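Local coordinates for heat-inducible transcription repressor HrcA (Thermotoga maritima, PDB 1STZ), which probably represses class I heat shock genes, the grpE-dnaK-dnaJ and groELS operons, as a DNA-binding transcription regulator that prevents their heat-shock induction, at residues C25-R28 with E29-N33; R77-D81 with K82-F86; I164-F168 with G169-V173; L217-I220 with E221-G225; H318-F321 with E322-N326. All coordinates share one frame; numbering follows the deposited sequence.

How the contacts relate
Contacts 1 and 2 lie together at one end of the elongated chain, their centres about 10 Å apart: Tyr30 of helix 17-33 packs on Pro79 in the approach to helix 81-94, with Tyr30 CD2 3.4 Å from Pro79 CG. Contacts 3 and 4 form a second pair on the opposite side of the chain's centre. There Lys172 CE approaches Ile224 O to 3.4 Å, and both contacts also touch the second subunit. The centres of contacts 1 and 4 are about 54 Å apart. Contact 5, on the C-terminal helix, lies between the pairs, its centre about 23 Å from that of contact 1 and 25 Å from that of contact 3.

Contact 1: C25-R28 with E29-N33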
# COMPACT_ATOMS: atom_id res chain seq x y z
N CYS A 25 17.88 -27.96 -2.79
CA CYS A 25 16.89 -28.20 -1.73
C CYS A 25 17.47 -27.92 -0.34
O CYS A 25 16.79 -27.32 0.48
CB CYS A 25 16.33 -29.62 -1.79
SG CYS A 25 15.05 -29.77 -3.06
N ILE A 26 18.71 -28.35 -0.11
CA ILE A 26 19.39 -28.12 1.16
C ILE A 26 19.42 -26.62 1.49
O ILE A 26 19.03 -26.22 2.58
CB ILE A 26 20.83 -28.70 1.12
CG1 ILE A 26 20.79 -30.23 1.21
CG2 ILE A 26 21.71 -28.13 2.24
CD1 ILE A 26 22.02 -30.92 0.67
N VAL A 27 19.88 -25.81 0.54
CA VAL A 27 19.99 -24.37 0.73
C VAL A 27 18.63 -23.74 0.94
O VAL A 27 18.46 -22.91 1.83
CB VAL A 27 20.70 -23.69 -0.47
CG1 VAL A 27 20.76 -22.19 -0.25
CG2 VAL A 27 22.11 -24.22 -0.63
N ARG A 28 17.64 -24.14 0.16
CA ARG A 28 16.29 -23.63 0.29
C ARG A 28 15.72 -23.99 1.66
O ARG A 28 15.10 -23.16 2.32
CB ARG A 28 15.41 -24.23 -0.81
CG ARG A 28 14.03 -23.61 -0.92
CD ARG A 28 13.04 -24.49 -1.66
NE ARG A 28 13.01 -24.23 -3.10
CZ ARG A 28 12.45 -23.16 -3.67
NH1 ARG A 28 11.89 -22.21 -2.92
NH2 ARG A 28 12.46 -23.02 -4.99
N GLU A 29 15.92 -25.23 2.07
CA GLU A 29 15.49 -25.67 3.38
C GLU A 29 16.24 -24.95 4.51
O GLU A 29 15.65 -24.64 5.53
CB GLU A 29 15.65 -27.19 3.52
CG GLU A 29 15.14 -27.77 4.84
CD GLU A 29 13.66 -27.54 5.08
OE1 GLU A 29 13.21 -27.74 6.23
OE2 GLU A 29 12.95 -27.15 4.13
N TYR A 30 17.52 -24.65 4.31
CA TYR A 30 18.31 -24.00 5.36
C TYR A 30 17.86 -22.55 5.58
O TYR A 30 17.77 -22.09 6.71
CB TYR A 30 19.79 -24.02 5.01
CG TYR A 30 20.67 -23.29 6.00
CD1 TYR A 30 20.80 -23.73 7.31
CD2 TYR A 30 21.37 -22.15 5.62
CE1 TYR A 30 21.61 -23.06 8.23
CE2 TYR A 30 22.18 -21.48 6.52
CZ TYR A 30 22.29 -21.93 7.82
OH TYR A 30 23.09 -21.24 8.68
N ILE A 31 17.63 -21.84 4.48
CA ILE A 31 17.13 -20.48 4.53
C ILE A 31 15.77 -20.44 5.25
O ILE A 31 15.56 -19.59 6.13
CB ILE A 31 17.04 -19.89 3.08
CG1 ILE A 31 18.45 -19.52 2.61
CG2 ILE A 31 16.11 -18.70 3.03
CD1 ILE A 31 18.61 -19.40 1.10
N GLU A 32 14.89 -21.37 4.90
CA GLU A 32 13.54 -21.43 5.49
C GLU A 32 13.52 -21.70 7.01
O GLU A 32 12.89 -20.96 7.76
CB GLU A 32 12.70 -22.49 4.75
CG GLU A 32 11.25 -22.66 5.22
CD GLU A 32 10.39 -21.42 5.03
OE1 GLU A 32 10.77 -20.52 4.25
OE2 GLU A 32 9.32 -21.34 5.68
N ASN A 33 14.20 -22.76 7.46
CA ASN A 33 14.11 -23.21 8.87
C ASN A 33 15.37 -22.98 9.69
O ASN A 33 15.31 -22.99 10.92
CB ASN A 33 13.73 -24.69 8.94
CG ASN A 33 12.29 -24.94 8.56
OD1 ASN A 33 11.41 -24.16 8.88
ND2 ASN A 33 12.05 -26.05 7.87
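Val27 turns CG1 anti to its backbone N (chi1 178°), beside the carbonyl carbon, while Ile31 sends CG1 back beside its own N (chi1 -76°); CD1 of Ile31 thus reaches back along the helix and meets Val27 CG1 at 3.8 Å. The two side chains cross at a slant, one turn apart on the same flank of helix 17-33. The same CD1 also lies 3.6 Å from Val27 O, so the isoleucine covers the carbonyl that its own backbone N already holds. That bond, Ile31 N to Val27 O, is 3.0 Å long and close to straight at 170°. Round the turn the alpha-helical ladder continues: Glu29 N donates to Cys25 O at 2.8 Å, Tyr30 N to Ile26 O, and Glu32 N to Arg28 O. The bond from Tyr30 is more bent than these others.

On another flank Glu29 bends at its second torsion, which brings its carboxylate forward to Asn33, the last residue of the helix. Asn33 ND2 gives a hydrogen bond to Glu29 OE1 at 2.6 Å, coming from above the carboxylate plane rather than within it. Asn33 N meanwhile donates to Glu29 O, so side chain and backbone both tie this residue to Glu29 across the closing turn. Arg41 makes a long, weak ion pair with the same OE1.

The apolar flank faces two other elements: Val27 packs on Leu84 and Tyr87 of helix 81-94, Ile31 also on Tyr87, and Tyr30 lies against Ile78 and Pro79 of strand 78-79. Round the helix, Ile26 and Glu29 rest on Val42 and Val45 of helix 39-45.

Contact 2: R77-D81 with K82-F86; sequences RIPTD and KGLRF
Leu84 leans back over the start of helix 81-94 to meet Pro79. Its CB lies 3.7 Å from Asp81 O. One bond further, CG comes within 3.4 Å of Thr80 O, the carbonyl that accepts from Leu84's own backbone N at 2.9 Å. From there the branches part: CD2 goes to the proline ring, 4.0 Å from both CB and CG of Pro79, while CD1 runs past Thr80 O toward Asp81 OD1. With CG beside the backbone N (chi1 -65°), the side chain reaches back over the first turn. Cut back to alanine, this position would lose both methyl branches, which is likely to leave the Pro79 ring without its partner in the helix.

Thr80 is the N-cap. Its OG1, held between the backbone N and the carbonyl carbon (chi1 64°), accepts from Gly83 N at 3.2 Å along a nearly straight line (161°). The same hydroxyl is hydrogen-bonded to Gly66 O, joining the cap to the chain before strand 68-69.

Asp81 O takes the next helical bond, from Arg85 N. Its carboxylate turns outward, OD1 in a salt bridge with Lys310 and OD2 accepting from Arg277 N. Chemically, the helix start has a hydroxyl to receive a first-turn N-H, and a nearby acidic group that would probably interact favourably with the positive end of the helix dipole.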
# COMPACT_ATOMS: atom_id res chain seq x y z
N ARG A 77 23.59 -30.87 7.25
CA ARG A 77 24.63 -30.07 6.65
C ARG A 77 24.14 -28.64 6.46
O ARG A 77 22.95 -28.36 6.48
CB ARG A 77 25.04 -30.69 5.31
CG ARG A 77 25.61 -32.12 5.43
CD ARG A 77 26.88 -32.19 6.28
NE ARG A 77 27.56 -33.48 6.29
CZ ARG A 77 27.33 -34.47 7.17
NH1 ARG A 77 26.39 -34.35 8.10
NH2 ARG A 77 28.05 -35.59 7.09
N ILE A 78 25.09 -27.73 6.28
CA ILE A 78 24.79 -26.30 6.15
C ILE A 78 25.53 -25.77 4.92
O ILE A 78 26.69 -26.12 4.72
CB ILE A 78 25.27 -25.56 7.43
CG1 ILE A 78 24.32 -25.85 8.59
CG2 ILE A 78 25.36 -24.05 7.21
CD1 ILE A 78 24.77 -25.24 9.92
N PRO A 79 24.89 -24.94 4.11
CA PRO A 79 25.59 -24.37 2.95
C PRO A 79 26.80 -23.51 3.33
O PRO A 79 26.76 -22.81 4.31
CB PRO A 79 24.52 -23.52 2.26
CG PRO A 79 23.43 -23.35 3.24
CD PRO A 79 23.48 -24.50 4.17
N THR A 80 27.87 -23.62 2.56
CA THR A 80 28.97 -22.67 2.60
C THR A 80 28.61 -21.46 1.78
O THR A 80 27.55 -21.42 1.17
CB THR A 80 30.24 -23.31 2.04
OG1 THR A 80 30.05 -23.61 0.66
CG2 THR A 80 30.54 -24.66 2.71
N ASP A 81 29.49 -20.47 1.74
CA ASP A 81 29.29 -19.32 0.85
C ASP A 81 29.23 -19.76 -0.61
O ASP A 81 28.50 -19.19 -1.40
CB ASP A 81 30.39 -18.27 1.03
CG ASP A 81 30.31 -17.56 2.37
OD1 ASP A 81 29.25 -17.68 3.04
OD2 ASP A 81 31.24 -16.89 2.86
N LYS A 82 29.98 -20.81 -0.95
CA LYS A 82 29.94 -21.36 -2.29
C LYS A 82 28.56 -21.96 -2.60
O LYS A 82 28.02 -21.76 -3.68
CB LYS A 82 31.05 -22.40 -2.47
CG LYS A 82 31.25 -22.82 -3.90
CD LYS A 82 32.20 -23.97 -3.98
CE LYS A 82 32.56 -24.31 -5.41
NZ LYS A 82 33.42 -25.53 -5.42
N GLY A 83 28.00 -22.67 -1.64
CA GLY A 83 26.66 -23.22 -1.80
C GLY A 83 25.58 -22.17 -1.88
O GLY A 83 24.62 -22.33 -2.62
N LEU A 84 25.73 -21.10 -1.12
CA LEU A 84 24.79 -19.98 -1.23
C LEU A 84 24.86 -19.32 -2.60
O LEU A 84 23.84 -18.98 -3.15
CB LEU A 84 25.02 -18.95 -0.12
CG LEU A 84 24.74 -19.49 1.27
CD1 LEU A 84 25.24 -18.48 2.32
CD2 LEU A 84 23.27 -19.78 1.46
N ARG A 85 26.07 -19.15 -3.13
CA ARG A 85 26.27 -18.58 -4.47
C ARG A 85 25.66 -19.48 -5.51
O ARG A 85 25.00 -19.01 -6.41
CB ARG A 85 27.76 -18.37 -4.74
CG ARG A 85 28.18 -18.06 -6.19
CD ARG A 85 27.53 -16.86 -6.87
NE ARG A 85 27.84 -15.60 -6.21
CZ ARG A 85 27.41 -14.42 -6.62
NH1 ARG A 85 26.67 -14.28 -7.71
NH2 ARG A 85 27.76 -13.35 -5.94
N PHE A 86 25.85 -20.79 -5.38
CA PHE A 86 25.27 -21.74 -6.33
C PHE A 86 23.75 -21.58 -6.33
O PHE A 86 23.15 -21.51 -7.38
CB PHE A 86 25.64 -23.18 -5.97
CG PHE A 86 24.92 -24.22 -6.79
CD1 PHE A 86 25.44 -24.64 -8.00
CD2 PHE A 86 23.70 -24.74 -6.36
CE1 PHE A 86 24.76 -25.59 -8.77
CE2 PHE A 86 23.03 -25.69 -7.11
CZ PHE A 86 23.56 -26.11 -8.31

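Contact 3: I164-F168 with G169-V173; sequences ILTEF and GVSKV
Ile164 and Lys172 lie side by side and point the same way, the methyl end of the isoleucine against the aliphatic stem of the lysine: Ile164 CD1 is 3.8 Å from Lys172 CG. The isoleucine's first torsion of 63° sets CG1 between its backbone N and carbonyl carbon, where it also lies 3.6 Å from Ser171 O. On the other face of the hairpin Leu165 slants across Val170, with CD2 3.8 Å from Val170 CG2, while Leu165 CD1 rests 3.5 Å from Gly169 O.

These side chains hang on an antiparallel beta hairpin closed by a type I turn from Thr166 to Gly169. Ile164 and Ser171 form a hydrogen-bonded pair, with Ile164 N to Ser171 O 3.1 Å and nearly straight at 176°. Thr166 and Gly169 form the next such pair. Gly169 has a positive phi (128°) at which a CB would collide with Phe168 O.

In the second subunit Tyr159 packs on Leu165 and Pro175 on Val170. Strand 149-154 pairs with the other edge of strand 159-166, and its Met151 touches Leu165. Within the turn, Phe168 makes an edge-to-face stack with Phe332 of helix 314-334.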
# COMPACT_ATOMS: atom_id res chain seq x y z
N ILE A 164 14.00 25.40 -2.76
CA ILE A 164 14.82 25.61 -3.94
C ILE A 164 14.39 24.62 -4.99
O ILE A 164 13.88 23.55 -4.68
CB ILE A 164 16.33 25.46 -3.64
CG1 ILE A 164 16.67 24.04 -3.17
CG2 ILE A 164 16.75 26.48 -2.60
CD1 ILE A 164 18.14 23.81 -2.94
N LEU A 165 14.62 24.99 -6.24
CA LEU A 165 14.40 24.11 -7.37
C LEU A 165 15.76 23.59 -7.78
O LEU A 165 16.72 24.33 -7.85
CB LEU A 165 13.80 24.86 -8.55
CG LEU A 165 12.52 24.29 -9.11
CD1 LEU A 165 12.74 22.85 -9.57
CD2 LEU A 165 11.38 24.37 -8.07
N THR A 166 15.78 22.32 -8.13
CA THR A 166 16.97 21.64 -8.56
C THR A 166 16.59 20.83 -9.82
O THR A 166 15.42 20.80 -10.15
CB THR A 166 17.39 20.81 -7.34
OG1 THR A 166 18.53 21.43 -6.70
CG2 THR A 166 17.74 19.42 -7.64
N GLU A 167 17.54 20.21 -10.51
CA GLU A 167 17.21 19.35 -11.67
C GLU A 167 16.39 18.12 -11.28
O GLU A 167 15.73 17.53 -12.15
CB GLU A 167 18.47 18.94 -12.46
CG GLU A 167 19.41 17.98 -11.73
CD GLU A 167 20.46 17.39 -12.64
OE1 GLU A 167 21.66 17.43 -12.27
OE2 GLU A 167 20.09 16.90 -13.73
N PHE A 168 16.42 17.75 -10.00
CA PHE A 168 15.68 16.61 -9.45
C PHE A 168 14.37 16.96 -8.73
O PHE A 168 13.72 16.07 -8.18
CB PHE A 168 16.57 15.86 -8.46
CG PHE A 168 17.86 15.38 -9.06
CD1 PHE A 168 19.06 15.67 -8.45
CD2 PHE A 168 17.86 14.69 -10.26
CE1 PHE A 168 20.26 15.22 -9.00
CE2 PHE A 168 19.04 14.24 -10.83
CZ PHE A 168 20.24 14.50 -10.19
N GLY A 169 13.98 18.23 -8.71
CA GLY A 169 12.70 18.62 -8.15
C GLY A 169 12.79 19.74 -7.12
O GLY A 169 13.68 20.55 -7.17
N VAL A 170 11.84 19.75 -6.19
CA VAL A 170 11.75 20.81 -5.17
C VAL A 170 12.35 20.27 -3.87
O VAL A 170 11.91 19.25 -3.34
CB VAL A 170 10.29 21.20 -4.96
CG1 VAL A 170 10.16 22.35 -3.98
CG2 VAL A 170 9.64 21.55 -6.31
N SER A 171 13.40 20.93 -3.38
CA SER A 171 14.09 20.47 -2.19
C SER A 171 14.10 21.54 -1.12
O SER A 171 13.80 22.69 -1.37
CB SER A 171 15.54 20.10 -2.53
OG SER A 171 15.58 19.33 -3.71
N LYS A 172 14.45 21.10 0.08
CA LYS A 172 14.62 21.96 1.25
C LYS A 172 13.38 22.69 1.64
O LYS A 172 13.46 23.75 2.22
CB LYS A 172 15.73 22.97 1.03
CG LYS A 172 16.99 22.41 0.45
CD LYS A 172 17.60 21.43 1.37
CE LYS A 172 19.02 21.18 0.99
NZ LYS A 172 19.59 20.12 1.87
N VAL A 173 12.22 22.10 1.37
CA VAL A 173 10.96 22.77 1.65
C VAL A 173 10.81 23.00 3.15
O VAL A 173 10.85 22.06 3.95
CB VAL A 173 9.75 22.00 1.08
CG1 VAL A 173 8.52 22.88 1.10
CG2 VAL A 173 10.01 21.58 -0.33

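Contact 4: L217-I220 with E221-G225; sequences LRLI and ESLIG
Leu219 O is gripped twice from the following turn: by Ser222 OG at 2.7 Å and by Leu223 N at 3.1 Å. This is an alpha-helix, the last turns of helix 215-224, and the serine hydroxyl adds a side-chain bond to the backbone ladder. Ser222 can do so because its OG sits between the backbone N and the carbonyl carbon (chi1 66°), folded back toward the preceding turn. The two donors reach the oxygen differently. Leu223 N lies in the carbonyl plane, whereas the hydroxyl comes from the side of the carbonyl, at a C=O...OG angle of 125°, and somewhat tilted from its plane.

The neighbouring rungs run from Glu221 N to Leu217 O and from Ser222 N to Arg218 O. Ile220 O receives a straight bond from Ile224 N (3.0 Å, 172°) and a weak one from Leu223 N.

Two apolar pairs follow the same spacing of four residues. Leu219 CD2 meets Leu223 CG at 3.9 Å and CD1 at 4.0 Å, the side chains slanting over one another. That pair faces strand 169-177, where Leu223 touches Thr174 and Ile176, and Leu113 of the second subunit packs on Leu223 as well. A serine in place of Leu223 would probably leave Leu219 CD2 without its neighbour and open a gap toward that subunit.

Glu221 points its carboxylate to Lys212, in a salt bridge through OE1. Turned toward helix 184-195 and Phe162, the second pair closes with Ile220 CG2 3.7 Å from Ile224 CD1.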
# COMPACT_ATOMS: atom_id res chain seq x y z
N LEU A 217 19.12 36.05 5.82
CA LEU A 217 20.02 35.40 4.87
C LEU A 217 20.84 34.29 5.55
O LEU A 217 21.16 33.28 4.92
CB LEU A 217 20.94 36.44 4.22
CG LEU A 217 20.41 37.15 2.96
CD1 LEU A 217 20.65 36.28 1.73
CD2 LEU A 217 18.92 37.47 3.06
N ARG A 218 21.14 34.48 6.83
CA ARG A 218 21.82 33.46 7.64
C ARG A 218 20.91 32.25 7.86
O ARG A 218 21.37 31.12 7.91
CB ARG A 218 22.21 34.05 9.00
CG ARG A 218 23.62 33.71 9.49
CD ARG A 218 24.07 34.57 10.68
NE ARG A 218 23.81 35.98 10.43
CZ ARG A 218 23.60 36.91 11.37
NH1 ARG A 218 23.64 36.61 12.67
NH2 ARG A 218 23.35 38.16 11.00
N LEU A 219 19.62 32.52 8.02
CA LEU A 219 18.62 31.46 8.16
C LEU A 219 18.62 30.61 6.90
O LEU A 219 18.68 29.39 6.99
CB LEU A 219 17.22 32.06 8.38
CG LEU A 219 16.18 31.30 9.22
CD1 LEU A 219 14.75 31.73 8.83
CD2 LEU A 219 16.32 29.80 9.15
N ILE A 220 18.56 31.27 5.75
CA ILE A 220 18.54 30.56 4.46
C ILE A 220 19.78 29.70 4.27
O ILE A 220 19.67 28.57 3.79
CB ILE A 220 18.34 31.56 3.26
CG1 ILE A 220 16.87 31.59 2.83
CG2 ILE A 220 19.20 31.17 2.05
CD1 ILE A 220 15.94 32.12 3.88
N GLU A 221 20.95 30.21 4.66
CA GLU A 221 22.21 29.46 4.53
C GLU A 221 22.19 28.19 5.38
O GLU A 221 22.72 27.16 4.97
CB GLU A 221 23.43 30.33 4.90
CG GLU A 221 24.69 29.52 5.22
CD GLU A 221 25.99 30.30 5.05
OE1 GLU A 221 26.05 31.49 5.43
OE2 GLU A 221 26.96 29.69 4.54
N SER A 222 21.60 28.26 6.57
CA SER A 222 21.49 27.06 7.43
C SER A 222 20.46 26.05 6.91
O SER A 222 20.62 24.85 7.14
CB SER A 222 21.19 27.44 8.88
OG SER A 222 19.91 28.04 9.02
N LEU A 223 19.41 26.52 6.22
CA LEU A 223 18.40 25.62 5.67
C LEU A 223 18.92 24.86 4.46
O LEU A 223 18.70 23.66 4.35
CB LEU A 223 17.12 26.38 5.29
CG LEU A 223 16.34 27.00 6.46
CD1 LEU A 223 15.17 27.81 5.92
CD2 LEU A 223 15.86 25.91 7.43
N ILE A 224 19.61 25.56 3.57
CA ILE A 224 20.24 24.93 2.41
C ILE A 224 21.40 24.06 2.87
O ILE A 224 21.54 22.91 2.43
CB ILE A 224 20.76 26.00 1.42
CG1 ILE A 224 19.58 26.74 0.80
CG2 ILE A 224 21.62 25.36 0.33
CD1 ILE A 224 19.93 28.05 0.19
N GLY A 225 22.21 24.61 3.76
CA GLY A 225 23.35 23.91 4.32
C GLY A 225 23.00 23.04 5.51
O GLY A 225 23.87 22.75 6.33

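Contact 5: H318-F321 with E322-N326; sequences HRVF and EYILN
Val320 and Ile324 make the close-packed side of this contact. They lie alongside one another, pointing the same way, with Val320 CG1 3.8 Å from Ile324 CD1. Beside them Phe321 and Leu325 repeat the pattern: the ring atom CE2 of Phe321 lies 3.9 Å from Leu325 CD1. The phenylalanine carries its ring anti to the backbone N (chi1 -172°), which directs it along the flank that Leu325 also occupies. Val320 and Ile324 both press on Val105; Val320 also meets Leu127 and Ile324 meets Ala123, of helix 116-131, while Phe321 and Leu325 rest on Val304 of strand 299-309.

All of this is carried by one regular alpha-helix, 314-334. Leu325 N donates to Phe321 O at 3.0 Å, nearly straight at 170°; Ile324 N to Val320 O, Tyr323 N to Arg319 O and Glu322 N to His318 O are the other rungs.

The partly exposed side is looser. His318 and Glu322 run side by side with ring and carboxylate planes 56° apart, and their approach is modest: His318 CE1 is 3.7 Å from Glu322 OE1, and His318 ND1 is 4.3 Å from that oxygen. Any electrostatic attraction would depend on the charge of the histidine. The Arg319 side chain starts away from the following turn, and its NH1 is in salt bridges with Asp102 of the same chain and Glu180 of the third subunit.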
# COMPACT_ATOMS: atom_id res chain seq x y z
N HIS A 318 16.39 -10.04 -4.61
CA HIS A 318 16.78 -9.63 -5.95
C HIS A 318 15.63 -8.95 -6.65
O HIS A 318 15.79 -7.88 -7.24
CB HIS A 318 17.23 -10.81 -6.82
CG HIS A 318 17.63 -10.41 -8.19
ND1 HIS A 318 16.81 -10.56 -9.29
CD2 HIS A 318 18.76 -9.80 -8.65
CE1 HIS A 318 17.41 -10.07 -10.35
NE2 HIS A 318 18.60 -9.61 -10.00
N ARG A 319 14.46 -9.57 -6.58
CA ARG A 319 13.28 -9.04 -7.25
C ARG A 319 12.89 -7.66 -6.72
O ARG A 319 12.60 -6.77 -7.50
CB ARG A 319 12.14 -10.02 -7.04
CG ARG A 319 10.80 -9.61 -7.59
CD ARG A 319 9.65 -10.19 -6.79
NE ARG A 319 9.91 -11.59 -6.52
CZ ARG A 319 9.62 -12.25 -5.41
NH1 ARG A 319 8.99 -11.70 -4.39
NH2 ARG A 319 9.96 -13.53 -5.34
N VAL A 320 12.85 -7.52 -5.41
CA VAL A 320 12.45 -6.29 -4.77
C VAL A 320 13.47 -5.18 -5.04
O VAL A 320 13.09 -4.05 -5.30
CB VAL A 320 12.26 -6.47 -3.25
CG1 VAL A 320 12.04 -5.15 -2.57
CG2 VAL A 320 11.08 -7.35 -2.98
N PHE A 321 14.76 -5.53 -5.04
CA PHE A 321 15.85 -4.57 -5.17
C PHE A 321 15.86 -4.04 -6.56
O PHE A 321 15.85 -2.84 -6.77
CB PHE A 321 17.16 -5.24 -4.84
CG PHE A 321 18.36 -4.32 -4.75
CD1 PHE A 321 18.71 -3.75 -3.55
CD2 PHE A 321 19.19 -4.12 -5.85
CE1 PHE A 321 19.85 -2.96 -3.44
CE2 PHE A 321 20.33 -3.33 -5.76
CZ PHE A 321 20.65 -2.73 -4.56
N GLU A 322 15.81 -4.94 -7.53
CA GLU A 322 15.74 -4.55 -8.92
C GLU A 322 14.51 -3.67 -9.27
O GLU A 322 14.65 -2.67 -9.98
CB GLU A 322 15.78 -5.79 -9.82
CG GLU A 322 15.85 -5.41 -11.28
CD GLU A 322 15.95 -6.59 -12.24
OE1 GLU A 322 15.26 -7.62 -12.03
OE2 GLU A 322 16.69 -6.45 -13.23
N TYR A 323 13.32 -4.03 -8.80
CA TYR A 323 12.13 -3.20 -9.04
C TYR A 323 12.31 -1.77 -8.54
O TYR A 323 12.07 -0.82 -9.27
CB TYR A 323 10.89 -3.81 -8.40
CG TYR A 323 9.57 -3.18 -8.81
CD1 TYR A 323 8.86 -3.67 -9.91
CD2 TYR A 323 9.02 -2.13 -8.10
CE1 TYR A 323 7.65 -3.11 -10.28
CE2 TYR A 323 7.82 -1.56 -8.47
CZ TYR A 323 7.14 -2.05 -9.55
OH TYR A 323 5.94 -1.48 -9.89
N ILE A 324 12.77 -1.61 -7.30
CA ILE A 324 12.88 -0.29 -6.67
C ILE A 324 13.96 0.55 -7.35
O ILE A 324 13.75 1.74 -7.58
CB ILE A 324 13.15 -0.39 -5.13
CG1 ILE A 324 11.85 -0.55 -4.37
CG2 ILE A 324 13.72 0.91 -4.57
CD1 ILE A 324 11.32 -1.84 -4.37
N LEU A 325 15.10 -0.06 -7.63
CA LEU A 325 16.16 0.62 -8.36
C LEU A 325 15.65 1.13 -9.69
O LEU A 325 15.93 2.26 -10.03
CB LEU A 325 17.36 -0.26 -8.62
CG LEU A 325 18.66 -0.08 -7.83
CD1 LEU A 325 19.74 -0.73 -8.62
CD2 LEU A 325 19.01 1.35 -7.56
N ASN A 326 14.96 0.29 -10.45
CA ASN A 326 14.37 0.73 -11.72
C ASN A 326 13.36 1.88 -11.53
O ASN A 326 13.26 2.75 -12.39
CB ASN A 326 13.66 -0.42 -12.44
CG ASN A 326 14.63 -1.43 -13.04
OD1 ASN A 326 15.82 -1.19 -13.16
ND2 ASN A 326 14.10 -2.58 -13.43